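Local coordinates for carboxypeptidase 1 (PDB 5GIV), which probably releases amino acids one at a time from the C-terminus of peptides with broad specificity, as a metal-dependent carboxypeptidase of the M32 family, at residues Arg203-Val217 and Tyr316-Ala329. Sequence-based numbering, arbitrary orientation.
Sequences RGFAQERQLAFGERV and YFGDWRDTFPEQLA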
loop_
_atom_site.group_PDB
_atom_site.type_symbol
_atom_site.label_atom_id
_atom_site.label_comp_id
_atom_site.label_asym_id
_atom_site.label_seq_id
_atom_site.Cartn_x
_atom_site.Cartn_y
_atom_site.Cartn_z
ATOM N N ARG A 203 10.940 -26.914 -18.170
ATOM C CA ARG A 203 9.880 -27.244 -19.115
ATOM C C ARG A 203 8.768 -26.205 -19.157
ATOM O O ARG A 203 7.858 -26.336 -19.986
ATOM C CB ARG A 203 9.296 -28.624 -18.786
ATOM C CG ARG A 203 10.253 -29.762 -19.035
ATOM C CD ARG A 203 9.743 -31.117 -18.551
ATOM N NE ARG A 203 10.486 -32.194 -19.203
ATOM C CZ ARG A 203 10.320 -33.494 -18.958
ATOM N NH1 ARG A 203 9.441 -33.903 -18.055
ATOM N NH2 ARG A 203 11.039 -34.394 -19.625
ATOM N N GLY A 204 8.823 -25.182 -18.306
ATOM C CA GLY A 204 7.803 -24.150 -18.295
ATOM C C GLY A 204 6.767 -24.344 -17.208
ATOM O O GLY A 204 5.947 -25.260 -17.293
ATOM N N PHE A 205 6.800 -23.496 -16.179
ATOM C CA PHE A 205 5.898 -23.583 -15.037
ATOM C C PHE A 205 5.129 -22.272 -14.925
ATOM O O PHE A 205 5.721 -21.226 -14.627
ATOM C CB PHE A 205 6.687 -23.878 -13.761
ATOM C CG PHE A 205 7.283 -25.268 -13.719
ATOM C CD1 PHE A 205 8.242 -25.661 -14.646
ATOM C CD2 PHE A 205 6.917 -26.163 -12.729
ATOM C CE1 PHE A 205 8.795 -26.933 -14.606
ATOM C CE2 PHE A 205 7.474 -27.440 -12.679
ATOM C CZ PHE A 205 8.415 -27.819 -13.617
ATOM N N ALA A 206 3.817 -22.323 -15.159
ATOM C CA ALA A 206 3.016 -21.105 -15.195
ATOM C C ALA A 206 3.128 -20.333 -13.883
ATOM O O ALA A 206 3.007 -20.903 -12.792
ATOM C CB ALA A 206 1.559 -21.444 -15.484
ATOM N N GLN A 207 3.301 -19.013 -14.004
ATOM C CA GLN A 207 3.544 -18.166 -12.840
ATOM C C GLN A 207 2.430 -18.289 -11.803
ATOM O O GLN A 207 2.699 -18.360 -10.598
ATOM C CB GLN A 207 3.688 -16.713 -13.285
ATOM C CG GLN A 207 3.389 -15.698 -12.195
ATOM C CD GLN A 207 3.732 -14.274 -12.601
ATOM O OE1 GLN A 207 4.815 -13.999 -13.126
ATOM N NE2 GLN A 207 2.794 -13.354 -12.369
ATOM N N GLU A 208 1.171 -18.312 -12.248
ATOM C CA GLU A 208 0.055 -18.340 -11.306
ATOM C C GLU A 208 0.049 -19.625 -10.478
ATOM O O GLU A 208 -0.234 -19.597 -9.275
ATOM C CB GLU A 208 -1.268 -18.172 -12.057
ATOM C CG GLU A 208 -2.464 -18.003 -11.145
ATOM C CD GLU A 208 -3.774 -17.803 -11.897
ATOM O OE1 GLU A 208 -3.761 -17.822 -13.151
ATOM O OE2 GLU A 208 -4.821 -17.626 -11.225
ATOM N N ARG A 209 0.361 -20.762 -11.097
ATOM C CA ARG A 209 0.418 -22.001 -10.334
ATOM C C ARG A 209 1.556 -22.000 -9.322
ATOM O O ARG A 209 1.392 -22.496 -8.201
ATOM C CB ARG A 209 0.556 -23.197 -11.261
ATOM C CG ARG A 209 -0.729 -23.603 -11.901
ATOM C CD ARG A 209 -0.509 -24.666 -12.938
ATOM N NE ARG A 209 -1.802 -25.174 -13.356
ATOM C CZ ARG A 209 -2.468 -24.744 -14.416
ATOM N NH1 ARG A 209 -1.951 -23.786 -15.186
ATOM N NH2 ARG A 209 -3.661 -25.269 -14.692
ATOM N N GLN A 210 2.707 -21.429 -9.689
ATOM C CA GLN A 210 3.821 -21.369 -8.751
ATOM C C GLN A 210 3.426 -20.618 -7.490
ATOM O O GLN A 210 3.657 -21.095 -6.375
ATOM C CB GLN A 210 5.036 -20.712 -9.409
ATOM C CG GLN A 210 5.727 -21.533 -10.479
ATOM C CD GLN A 210 7.078 -20.938 -10.841
ATOM O OE1 GLN A 210 7.867 -20.585 -9.962
ATOM N NE2 GLN A 210 7.352 -20.827 -12.130
ATOM N N LEU A 211 2.799 -19.452 -7.646
ATOM C CA LEU A 211 2.396 -18.690 -6.471
ATOM C C LEU A 211 1.384 -19.474 -5.641
ATOM O O LEU A 211 1.482 -19.516 -4.409
ATOM C CB LEU A 211 1.816 -17.339 -6.888
ATOM C CG LEU A 211 2.835 -16.382 -7.489
ATOM C CD1 LEU A 211 2.164 -15.150 -8.107
ATOM C CD2 LEU A 211 3.824 -15.995 -6.405
ATOM N N ALA A 212 0.420 -20.119 -6.298
ATOM C CA ALA A 212 -0.593 -20.868 -5.562
ATOM C C ALA A 212 0.045 -21.989 -4.760
ATOM O O ALA A 212 -0.266 -22.183 -3.581
ATOM C CB ALA A 212 -1.652 -21.425 -6.518
ATOM N N PHE A 213 0.959 -22.729 -5.380
ATOM C CA PHE A 213 1.637 -23.793 -4.659
ATOM C C PHE A 213 2.437 -23.239 -3.483
ATOM O O PHE A 213 2.383 -23.776 -2.370
ATOM C CB PHE A 213 2.532 -24.583 -5.614
ATOM C CG PHE A 213 3.379 -25.608 -4.920
ATOM C CD1 PHE A 213 2.883 -26.879 -4.675
ATOM C CD2 PHE A 213 4.664 -25.305 -4.511
ATOM C CE1 PHE A 213 3.656 -27.827 -4.031
ATOM C CE2 PHE A 213 5.439 -26.253 -3.876
ATOM C CZ PHE A 213 4.933 -27.519 -3.637
ATOM N N GLY A 214 3.184 -22.159 -3.711
ATOM C CA GLY A 214 3.999 -21.598 -2.643
ATOM C C GLY A 214 3.180 -21.145 -1.447
ATOM O O GLY A 214 3.614 -21.276 -0.298
ATOM N N GLU A 215 1.991 -20.590 -1.699
ATOM C CA GLU A 215 1.157 -20.124 -0.597
ATOM C C GLU A 215 0.524 -21.279 0.171
ATOM O O GLU A 215 0.241 -21.145 1.366
ATOM C CB GLU A 215 0.087 -19.172 -1.118
ATOM C CG GLU A 215 0.646 -17.838 -1.537
ATOM C CD GLU A 215 -0.429 -16.820 -1.771
ATOM O OE1 GLU A 215 -0.088 -15.620 -1.860
ATOM O OE2 GLU A 215 -1.617 -17.214 -1.815
ATOM N N ARG A 216 0.294 -22.413 -0.485
ATOM C CA ARG A 216 -0.182 -23.578 0.248
ATOM C C ARG A 216 0.896 -24.119 1.184
ATOM O O ARG A 216 0.598 -24.534 2.309
ATOM C CB ARG A 216 -0.646 -24.656 -0.729
ATOM C CG ARG A 216 -1.853 -24.246 -1.574
ATOM C CD ARG A 216 -2.487 -25.450 -2.256
ATOM N NE ARG A 216 -1.612 -26.073 -3.245
ATOM C CZ ARG A 216 -1.608 -25.757 -4.537
ATOM N NH1 ARG A 216 -2.420 -24.814 -4.994
ATOM N NH2 ARG A 216 -0.790 -26.376 -5.375
ATOM N N VAL A 217 2.156 -24.102 0.749
ATOM C CA VAL A 217 3.237 -24.615 1.583
ATOM C C VAL A 217 3.438 -23.732 2.811
ATOM O O VAL A 217 3.458 -24.221 3.944
ATOM C CB VAL A 217 4.532 -24.750 0.763
ATOM C CG1 VAL A 217 5.702 -25.100 1.681
ATOM C CG2 VAL A 217 4.358 -25.801 -0.341
ATOM N N TYR A 316 4.932 -33.063 -0.513
ATOM C CA TYR A 316 4.396 -32.110 -1.472
ATOM C C TYR A 316 4.589 -32.502 -2.929
ATOM O O TYR A 316 4.004 -31.853 -3.799
ATOM C CB TYR A 316 4.997 -30.712 -1.244
ATOM C CG TYR A 316 4.449 -30.055 -0.013
ATOM C CD1 TYR A 316 3.160 -29.543 -0.010
ATOM C CD2 TYR A 316 5.207 -29.941 1.143
ATOM C CE1 TYR A 316 2.636 -28.948 1.112
ATOM C CE2 TYR A 316 4.690 -29.340 2.276
ATOM C CZ TYR A 316 3.404 -28.850 2.254
ATOM O OH TYR A 316 2.857 -28.253 3.365
ATOM N N PHE A 317 5.351 -33.547 -3.233
ATOM C CA PHE A 317 5.517 -33.888 -4.638
ATOM C C PHE A 317 4.173 -34.175 -5.291
ATOM O O PHE A 317 3.967 -33.834 -6.465
ATOM C CB PHE A 317 6.451 -35.081 -4.807
ATOM C CG PHE A 317 6.773 -35.381 -6.235
ATOM C CD1 PHE A 317 7.637 -34.567 -6.941
ATOM C CD2 PHE A 317 6.207 -36.468 -6.879
ATOM C CE1 PHE A 317 7.948 -34.830 -8.256
ATOM C CE2 PHE A 317 6.511 -36.742 -8.208
ATOM C CZ PHE A 317 7.383 -35.915 -8.897
ATOM N N GLY A 318 3.241 -34.775 -4.543
ATOM C CA GLY A 318 1.924 -35.043 -5.093
ATOM C C GLY A 318 1.224 -33.779 -5.556
ATOM O O GLY A 318 0.776 -33.690 -6.702
ATOM N N ASP A 319 1.117 -32.785 -4.670
ATOM C CA ASP A 319 0.543 -31.504 -5.075
ATOM C C ASP A 319 1.362 -30.878 -6.198
ATOM O O ASP A 319 0.810 -30.348 -7.170
ATOM C CB ASP A 319 0.455 -30.563 -3.867
ATOM C CG ASP A 319 -0.039 -29.170 -4.236
ATOM O OD1 ASP A 319 -0.459 -28.965 -5.384
ATOM O OD2 ASP A 319 -0.052 -28.274 -3.373
ATOM N N TRP A 320 2.684 -30.974 -6.093
ATOM C CA TRP A 320 3.574 -30.454 -7.123
ATOM C C TRP A 320 3.310 -31.123 -8.468
ATOM O O TRP A 320 3.102 -30.445 -9.482
ATOM C CB TRP A 320 5.016 -30.674 -6.669
ATOM C CG TRP A 320 6.096 -30.080 -7.514
ATOM C CD1 TRP A 320 6.973 -30.753 -8.312
ATOM C CD2 TRP A 320 6.447 -28.696 -7.607
ATOM N NE1 TRP A 320 7.841 -29.876 -8.902
ATOM C CE2 TRP A 320 7.542 -28.605 -8.486
ATOM C CE3 TRP A 320 5.939 -27.525 -7.036
ATOM C CZ2 TRP A 320 8.137 -27.388 -8.810
ATOM C CZ3 TRP A 320 6.531 -26.322 -7.354
ATOM C CH2 TRP A 320 7.618 -26.262 -8.231
ATOM N N ARG A 321 3.309 -32.462 -8.486
ATOM C CA ARG A 321 3.093 -33.205 -9.724
ATOM C C ARG A 321 1.715 -32.921 -10.305
ATOM O O ARG A 321 1.569 -32.737 -11.519
ATOM C CB ARG A 321 3.256 -34.702 -9.467
ATOM C CG ARG A 321 3.534 -35.520 -10.710
ATOM C CD ARG A 321 2.874 -36.895 -10.657
ATOM N NE ARG A 321 3.202 -37.648 -9.444
ATOM C CZ ARG A 321 2.368 -37.818 -8.418
ATOM N NH1 ARG A 321 2.750 -38.522 -7.353
ATOM N NH2 ARG A 321 1.145 -37.284 -8.455
ATOM N N ASP A 322 0.688 -32.896 -9.452
ATOM C CA ASP A 322 -0.668 -32.626 -9.920
ATOM C C ASP A 322 -0.774 -31.230 -10.515
ATOM O O ASP A 322 -1.523 -31.009 -11.473
ATOM C CB ASP A 322 -1.665 -32.789 -8.767
ATOM C CG ASP A 322 -1.800 -34.234 -8.306
ATOM O OD1 ASP A 322 -1.417 -35.156 -9.055
ATOM O OD2 ASP A 322 -2.273 -34.450 -7.175
ATOM N N THR A 323 -0.055 -30.264 -9.933
ATOM C CA THR A 323 -0.109 -28.897 -10.428
ATOM C C THR A 323 0.646 -28.757 -11.744
ATOM O O THR A 323 0.259 -27.950 -12.605
ATOM C CB THR A 323 0.450 -27.949 -9.365
ATOM O OG1 THR A 323 -0.175 -28.224 -8.099
ATOM C CG2 THR A 323 0.184 -26.484 -9.739
ATOM N N PHE A 324 1.724 -29.519 -11.920
ATOM C CA PHE A 324 2.550 -29.466 -13.125
ATOM C C PHE A 324 2.741 -30.879 -13.666
ATOM O O PHE A 324 3.860 -31.407 -13.670
ATOM C CB PHE A 324 3.898 -28.812 -12.823
ATOM C CG PHE A 324 3.796 -27.460 -12.165
ATOM C CD1 PHE A 324 3.473 -26.335 -12.903
ATOM C CD2 PHE A 324 4.023 -27.320 -10.802
ATOM C CE1 PHE A 324 3.389 -25.090 -12.290
ATOM C CE2 PHE A 324 3.939 -26.088 -10.185
ATOM C CZ PHE A 324 3.625 -24.966 -10.930
ATOM N N PRO A 325 1.662 -31.516 -14.162
ATOM C CA PRO A 325 1.743 -32.937 -14.544
ATOM C C PRO A 325 2.647 -33.228 -15.730
ATOM O O PRO A 325 3.465 -34.155 -15.670
ATOM C CB PRO A 325 0.286 -33.302 -14.852
ATOM C CG PRO A 325 -0.364 -32.009 -15.211
ATOM C CD PRO A 325 0.307 -30.966 -14.339
ATOM N N GLU A 326 2.493 -32.495 -16.832
ATOM C CA GLU A 326 3.360 -32.766 -17.970
ATOM C C GLU A 326 4.813 -32.443 -17.637
ATOM O O GLU A 326 5.726 -33.147 -18.085
ATOM C CB GLU A 326 2.893 -32.000 -19.208
ATOM C CG GLU A 326 3.764 -32.266 -20.431
ATOM C CD GLU A 326 3.295 -31.528 -21.676
ATOM O OE1 GLU A 326 4.113 -30.808 -22.289
ATOM O OE2 GLU A 326 2.106 -31.663 -22.047
ATOM N N GLN A 327 5.049 -31.388 -16.846
ATOM C CA GLN A 327 6.421 -31.007 -16.527
ATOM C C GLN A 327 7.118 -32.081 -15.700
ATOM O O GLN A 327 8.320 -32.316 -15.867
ATOM C CB GLN A 327 6.464 -29.658 -15.799
ATOM C CG GLN A 327 5.942 -28.459 -16.613
ATOM C CD GLN A 327 4.456 -28.168 -16.418
ATOM O OE1 GLN A 327 3.656 -29.064 -16.157
ATOM N NE2 GLN A 327 4.088 -26.907 -16.545
ATOM N N LEU A 328 6.388 -32.757 -14.816
ATOM C CA LEU A 328 7.000 -33.785 -13.982
ATOM C C LEU A 328 6.839 -35.187 -14.550
ATOM O O LEU A 328 7.209 -36.155 -13.881
ATOM C CB LEU A 328 6.430 -33.735 -12.565
ATOM C CG LEU A 328 7.058 -32.683 -11.660
ATOM C CD1 LEU A 328 8.547 -32.948 -11.539
ATOM C CD2 LEU A 328 6.807 -31.288 -12.205
ATOM N N ALA A 329 6.323 -35.320 -15.772
ATOM C CA ALA A 329 6.218 -36.632 -16.397
ATOM C C ALA A 329 7.595 -37.260 -16.552
ATOM O O ALA A 329 8.524 -36.633 -17.070
ATOM C CB ALA A 329 5.534 -36.516 -17.760
HETATM O O HOH W 1 11.241 -37.006 -17.896
HETATM O O HOH W 2 2.146 -24.694 -15.847
#
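Arg203 NH1 donates to two carbonyls of the turn Glu326-Ala329, Gln327 O (2.9 Å) and Ala329 O (3.0 Å). The second bond lies in the guanidinium plane and uses a carbonyl lone pair, whereas the first comes in from above the carbonyl plane of Gln327. A water bridges Arg203 NH2 to the same Ala329 O. Gln327 answers in the other direction, its NE2 giving Gly204 O a short, nearly straight bond (2.6 Å, 170°) in both the amide and the carbonyl plane. Gln327 CG lies over a face of the Phe205 ring, a CH-pi contact, and the bend at chi2 (92°) turns the amide from there to Gly204 O. A second water accepts from Ala206 N, at the N-cap position of helix 207-221, and weakly from Gln327 NE2.

At the other end of the contact, Arg216 NE meets Asp319 OD2 on its syn side (2.7 Å); NH2 adds a weaker, bent bond to OD1, completing a salt bridge. Thr323 OG1 donates to Asp319 O, which also takes Thr323 N from the opposite face of its plane.

Between these polar ends, segments 207-217 and 316-323 run nearly antiparallel (162°), and their Phe213 and Trp320 join Phe205 and Phe324 from the adjoining loops in an aromatic cluster. The edge of Trp320 points at the face of Phe213, CE3 standing 3.4 Å above its centre, while Phe205 CD2 sits over one face of Phe324. Val217 CG2 makes a CH-pi contact with Tyr316, whose hydroxyl bonds to Asp220. Pro257, on the helix carrying the zinc ligands His266 and His270, touches Phe205 and Trp320.

Apolar packing thus joins both helices and their flanking loops, between directional polar bonds: side-chain N-H groups on backbone carbonyls at one end, a partly exposed two-point salt bridge at the other.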